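Long-range contact in stage II sporulation E family protein (Thermanaerovibrio acidaminovorans, PDB 3RNR), which is of unconfirmed function but probably acts as a protein phosphatase of the PP2C family, related to stage II sporulation protein E: residues Asp83-Arg95 / Ser135-Ser148. Sequence-based numbering, arbitrary orientation.
Sequences DGTLEWASVGDCR and SFIGIENLTEISTS
Ser148 lies against Trp88 with both backbone and side chain. Its CB sits over the five-membered ring in a CH-pi contact, 3.6 Å from the centroid, while its amide N, also above the indole, bonds Trp88 O at 3.1 Å from above the carbonyl plane. Ser148 OG, turned between backbone N and carbonyl carbon (chi1 45°), takes the hydrogen bond from Trp88 N at 2.9 Å, so a hydroxyl stands in for a strand carbonyl; it also donates to a water held by Glu87 OE2. Ser146 OG, which is hydrogen-bonded to Leu109 N, comes within 3.4 Å of Trp88 CZ3 at the indole edge. Regular antiparallel pairing follows at Ser90 and Ser146, each amide bonding the other's carbonyl. This adds strand 146-153 as the outermost strand, within this chain, of one of the two sheets in the alpha-beta-alpha sandwich of the PP2C fold. Beyond the ladder Val91 enters the 135-145 loop: CG1 packs on Phe136 CA at 3.5 Å, and CG2 meets Ile145 CG2 and Ile137 CD1. Ser135 OG ties that loop together, donating to a lone pair of Glu144 O at 2.7 Å. Helix 46-63 backs this apolar cluster, with Val50 against Val91 and Leu51 against Ile145.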
loop_
_atom_site.group_PDB
_atom_site.type_symbol
_atom_site.label_atom_id
_atom_site.label_comp_id
_atom_site.label_asym_id
_atom_site.label_seq_id
_atom_site.Cartn_x
_atom_site.Cartn_y
_atom_site.Cartn_z
ATOM N N ASP B 83 -6.324 -18.144 -8.368
ATOM C CA ASP B 83 -6.533 -19.450 -7.723
ATOM C C ASP B 83 -6.877 -19.480 -6.220
ATOM O O ASP B 83 -7.052 -20.556 -5.644
ATOM C CB ASP B 83 -5.392 -20.407 -8.051
ATOM C CG ASP B 83 -4.072 -19.945 -7.498
ATOM O OD1 ASP B 83 -4.078 -19.076 -6.593
ATOM O OD2 ASP B 83 -3.031 -20.456 -7.970
ATOM N N GLY B 84 -6.935 -18.310 -5.588
ATOM C CA GLY B 84 -7.249 -18.210 -4.177
ATOM C C GLY B 84 -6.161 -18.644 -3.197
ATOM O O GLY B 84 -6.445 -18.851 -2.019
ATOM N N THR B 85 -4.916 -18.764 -3.652
ATOM C CA THR B 85 -3.852 -19.285 -2.783
ATOM C C THR B 85 -3.086 -18.178 -2.061
ATOM O O THR B 85 -2.876 -17.099 -2.600
ATOM C CB THR B 85 -2.843 -20.149 -3.541
ATOM O OG1 THR B 85 -2.305 -19.394 -4.630
ATOM C CG2 THR B 85 -3.515 -21.428 -4.076
ATOM N N LEU B 86 -2.686 -18.479 -0.829
ATOM C CA LEU B 86 -2.029 -17.552 0.057
ATOM C C LEU B 86 -0.554 -17.899 0.257
ATOM O O LEU B 86 -0.209 -19.059 0.479
ATOM C CB LEU B 86 -2.720 -17.612 1.418
ATOM C CG LEU B 86 -2.050 -16.901 2.594
ATOM C CD1 LEU B 86 -2.076 -15.392 2.383
ATOM C CD2 LEU B 86 -2.753 -17.267 3.891
ATOM N N GLU B 87 0.308 -16.886 0.187
ATOM C CA GLU B 87 1.697 -17.028 0.630
ATOM C C GLU B 87 2.017 -15.924 1.635
ATOM O O GLU B 87 1.358 -14.887 1.648
ATOM C CB GLU B 87 2.673 -16.932 -0.547
ATOM C CG GLU B 87 2.521 -18.068 -1.569
ATOM C CD GLU B 87 3.702 -18.122 -2.509
ATOM O OE1 GLU B 87 3.919 -17.156 -3.278
ATOM O OE2 GLU B 87 4.440 -19.110 -2.439
ATOM N N TRP B 88 3.037 -16.133 2.462
ATOM C CA TRP B 88 3.395 -15.119 3.453
ATOM C C TRP B 88 4.857 -15.252 3.852
ATOM O O TRP B 88 5.498 -16.285 3.600
ATOM C CB TRP B 88 2.486 -15.203 4.694
ATOM C CG TRP B 88 2.490 -16.572 5.338
ATOM C CD1 TRP B 88 1.610 -17.591 5.102
ATOM C CD2 TRP B 88 3.422 -17.061 6.314
ATOM N NE1 TRP B 88 1.948 -18.692 5.860
ATOM C CE2 TRP B 88 3.062 -18.395 6.604
ATOM C CE3 TRP B 88 4.545 -16.507 6.949
ATOM C CZ2 TRP B 88 3.768 -19.181 7.522
ATOM C CZ3 TRP B 88 5.255 -17.292 7.857
ATOM C CH2 TRP B 88 4.863 -18.616 8.133
ATOM N N ALA B 89 5.399 -14.191 4.444
ATOM C CA ALA B 89 6.757 -14.242 4.972
ATOM C C ALA B 89 6.908 -13.215 6.082
ATOM O O ALA B 89 6.210 -12.192 6.091
ATOM C CB ALA B 89 7.775 -14.012 3.867
ATOM N N SER B 90 7.807 -13.478 7.024
ATOM C CA SER B 90 8.023 -12.511 8.097
ATOM C C SER B 90 9.424 -12.615 8.660
ATOM O O SER B 90 10.065 -13.666 8.581
ATOM C CB SER B 90 6.964 -12.656 9.197
ATOM O OG SER B 90 7.147 -13.832 9.952
ATOM N N VAL B 91 9.912 -11.507 9.197
ATOM C CA VAL B 91 11.230 -11.482 9.805
ATOM C C VAL B 91 11.149 -10.655 11.073
ATOM O O VAL B 91 10.712 -9.491 11.044
ATOM C CB VAL B 91 12.284 -10.865 8.854
ATOM C CG1 VAL B 91 13.636 -10.751 9.550
ATOM C CG2 VAL B 91 12.426 -11.702 7.565
ATOM N N GLY B 92 11.633 -11.205 12.173
ATOM C CA GLY B 92 11.489 -10.527 13.449
ATOM C C GLY B 92 10.236 -10.897 14.218
ATOM O O GLY B 92 9.878 -12.074 14.323
ATOM N N ASP B 93 9.683 -9.919 14.922
ATOM C CA ASP B 93 8.538 -10.148 15.802
ATOM C C ASP B 93 7.172 -9.763 15.221
ATOM O O ASP B 93 6.187 -9.758 15.953
ATOM C CB ASP B 93 8.755 -9.488 17.163
ATOM C CG ASP B 93 8.861 -7.994 17.054
ATOM O OD1 ASP B 93 9.075 -7.524 15.924
ATOM O OD2 ASP B 93 8.721 -7.290 18.074
ATOM N N CYS B 94 7.116 -9.336 13.963
ATOM C CA CYS B 94 5.812 -9.152 13.320
ATOM C C CYS B 94 5.170 -10.516 13.104
ATOM O O CYS B 94 5.871 -11.519 13.022
ATOM C CB CYS B 94 5.947 -8.421 11.997
ATOM S SG CYS B 94 6.463 -6.717 12.169
ATOM N N ARG B 95 3.843 -10.571 13.024
ATOM C CA ARG B 95 3.168 -11.869 13.011
ATOM C C ARG B 95 2.192 -12.013 11.855
ATOM O O ARG B 95 1.614 -11.033 11.389
ATOM C CB ARG B 95 2.454 -12.119 14.349
ATOM C CG ARG B 95 3.404 -12.097 15.550
ATOM C CD ARG B 95 2.726 -12.467 16.863
ATOM N NE ARG B 95 1.626 -11.584 17.268
ATOM C CZ ARG B 95 1.774 -10.360 17.767
ATOM N NH1 ARG B 95 2.980 -9.813 17.876
ATOM N NH2 ARG B 95 0.709 -9.667 18.134
ATOM N N SER B 135 16.589 -12.016 14.207
ATOM C CA SER B 135 16.575 -11.847 12.757
ATOM C C SER B 135 15.787 -10.584 12.430
ATOM O O SER B 135 14.708 -10.394 12.965
ATOM C CB SER B 135 15.963 -13.074 12.073
ATOM O OG SER B 135 16.189 -13.016 10.669
ATOM N N PHE B 136 16.335 -9.712 11.585
ATOM C CA PHE B 136 15.660 -8.458 11.240
ATOM C C PHE B 136 16.149 -8.007 9.876
ATOM O O PHE B 136 17.204 -8.455 9.412
ATOM C CB PHE B 136 15.905 -7.358 12.302
ATOM C CG PHE B 136 17.359 -6.975 12.471
ATOM C CD1 PHE B 136 17.918 -5.959 11.702
ATOM C CD2 PHE B 136 18.163 -7.623 13.406
ATOM C CE1 PHE B 136 19.274 -5.593 11.853
ATOM C CE2 PHE B 136 19.522 -7.268 13.571
ATOM C CZ PHE B 136 20.069 -6.253 12.788
ATOM N N ILE B 137 15.382 -7.128 9.238
ATOM C CA ILE B 137 15.738 -6.618 7.930
ATOM C C ILE B 137 16.855 -5.616 8.153
ATOM O O ILE B 137 16.677 -4.621 8.871
ATOM C CB ILE B 137 14.538 -5.903 7.246
ATOM C CG1 ILE B 137 13.310 -6.824 7.198
ATOM C CG2 ILE B 137 14.918 -5.439 5.842
ATOM C CD1 ILE B 137 13.556 -8.116 6.374
ATOM N N GLY B 138 17.992 -5.864 7.508
ATOM C CA GLY B 138 19.200 -5.094 7.747
ATOM C C GLY B 138 20.264 -5.851 8.524
ATOM O O GLY B 138 21.375 -5.350 8.741
ATOM N N ILE B 139 19.952 -7.072 8.937
ATOM C CA ILE B 139 20.943 -7.867 9.665
ATOM C C ILE B 139 22.097 -8.202 8.706
ATOM O O ILE B 139 21.891 -8.313 7.501
ATOM C CB ILE B 139 20.303 -9.148 10.246
ATOM C CG1 ILE B 139 21.237 -9.817 11.264
ATOM C CG2 ILE B 139 19.894 -10.090 9.118
ATOM C CD1 ILE B 139 20.568 -10.959 12.050
ATOM N N GLU B 140 23.312 -8.353 9.222
ATOM C CA GLU B 140 24.460 -8.498 8.325
ATOM C C GLU B 140 24.293 -9.623 7.292
ATOM O O GLU B 140 24.628 -9.463 6.122
ATOM C CB GLU B 140 25.762 -8.668 9.119
ATOM C CG GLU B 140 26.970 -8.910 8.244
ATOM C CD GLU B 140 28.241 -9.106 9.048
ATOM O OE1 GLU B 140 29.119 -9.867 8.591
ATOM O OE2 GLU B 140 28.361 -8.497 10.134
ATOM N N ASN B 141 23.794 -10.767 7.735
ATOM C CA ASN B 141 23.506 -11.880 6.838
ATOM C C ASN B 141 22.132 -12.436 7.193
ATOM O O ASN B 141 21.977 -12.997 8.264
ATOM C CB ASN B 141 24.582 -12.960 7.049
ATOM C CG ASN B 141 24.450 -14.126 6.089
ATOM O OD1 ASN B 141 23.868 -14.001 5.010
ATOM N ND2 ASN B 141 25.007 -15.274 6.478
ATOM N N LEU B 142 21.143 -12.347 6.304
ATOM C CA LEU B 142 19.802 -12.723 6.735
ATOM C C LEU B 142 19.637 -14.196 6.399
ATOM O O LEU B 142 19.602 -14.573 5.232
ATOM C CB LEU B 142 18.766 -11.888 5.963
ATOM C CG LEU B 142 17.299 -12.265 6.138
ATOM C CD1 LEU B 142 16.896 -12.018 7.591
ATOM C CD2 LEU B 142 16.361 -11.492 5.160
ATOM N N THR B 143 19.669 -15.044 7.418
ATOM C CA THR B 143 19.425 -16.469 7.203
ATOM C C THR B 143 18.094 -17.019 7.681
ATOM O O THR B 143 17.703 -18.116 7.294
ATOM C CB THR B 143 20.505 -17.278 7.905
ATOM O OG1 THR B 143 20.502 -16.931 9.295
ATOM C CG2 THR B 143 21.871 -16.944 7.315
ATOM N N GLU B 144 17.360 -16.242 8.461
ATOM C CA GLU B 144 16.168 -16.790 9.101
ATOM C C GLU B 144 14.965 -15.970 8.698
ATOM O O GLU B 144 14.820 -14.830 9.135
ATOM C CB GLU B 144 16.305 -16.783 10.638
ATOM C CG GLU B 144 17.456 -17.647 11.177
ATOM C CD GLU B 144 17.376 -19.097 10.710
ATOM O OE1 GLU B 144 16.312 -19.737 10.894
ATOM O OE2 GLU B 144 18.380 -19.597 10.153
ATOM N N ILE B 145 14.090 -16.575 7.900
ATOM C CA ILE B 145 12.861 -15.940 7.463
ATOM C C ILE B 145 11.736 -16.931 7.686
ATOM O O ILE B 145 11.848 -18.083 7.291
ATOM C CB ILE B 145 12.914 -15.608 5.954
ATOM C CG1 ILE B 145 14.177 -14.795 5.644
ATOM C CG2 ILE B 145 11.622 -14.873 5.533
ATOM C CD1 ILE B 145 14.512 -14.675 4.164
ATOM N N SER B 146 10.669 -16.512 8.353
ATOM C CA SER B 146 9.529 -17.408 8.536
ATOM C C SER B 146 8.704 -17.297 7.261
ATOM O O SER B 146 8.394 -16.183 6.853
ATOM C CB SER B 146 8.729 -16.966 9.774
ATOM O OG SER B 146 7.699 -17.900 10.092
ATOM N N THR B 147 8.374 -18.418 6.612
ATOM C CA THR B 147 7.646 -18.385 5.328
ATOM C C THR B 147 6.596 -19.487 5.192
ATOM O O THR B 147 6.716 -20.539 5.812
ATOM C CB THR B 147 8.600 -18.544 4.097
ATOM O OG1 THR B 147 9.191 -19.849 4.107
ATOM C CG2 THR B 147 9.707 -17.519 4.109
ATOM N N SER B 148 5.588 -19.243 4.352
ATOM C CA SER B 148 4.667 -20.293 3.940
ATOM C C SER B 148 5.487 -21.301 3.146
ATOM O O SER B 148 6.601 -20.989 2.694
ATOM C CB SER B 148 3.567 -19.718 3.043
ATOM O OG SER B 148 4.124 -18.837 2.078
HETATM O O HOH W 1 4.804 -20.261 -0.129
#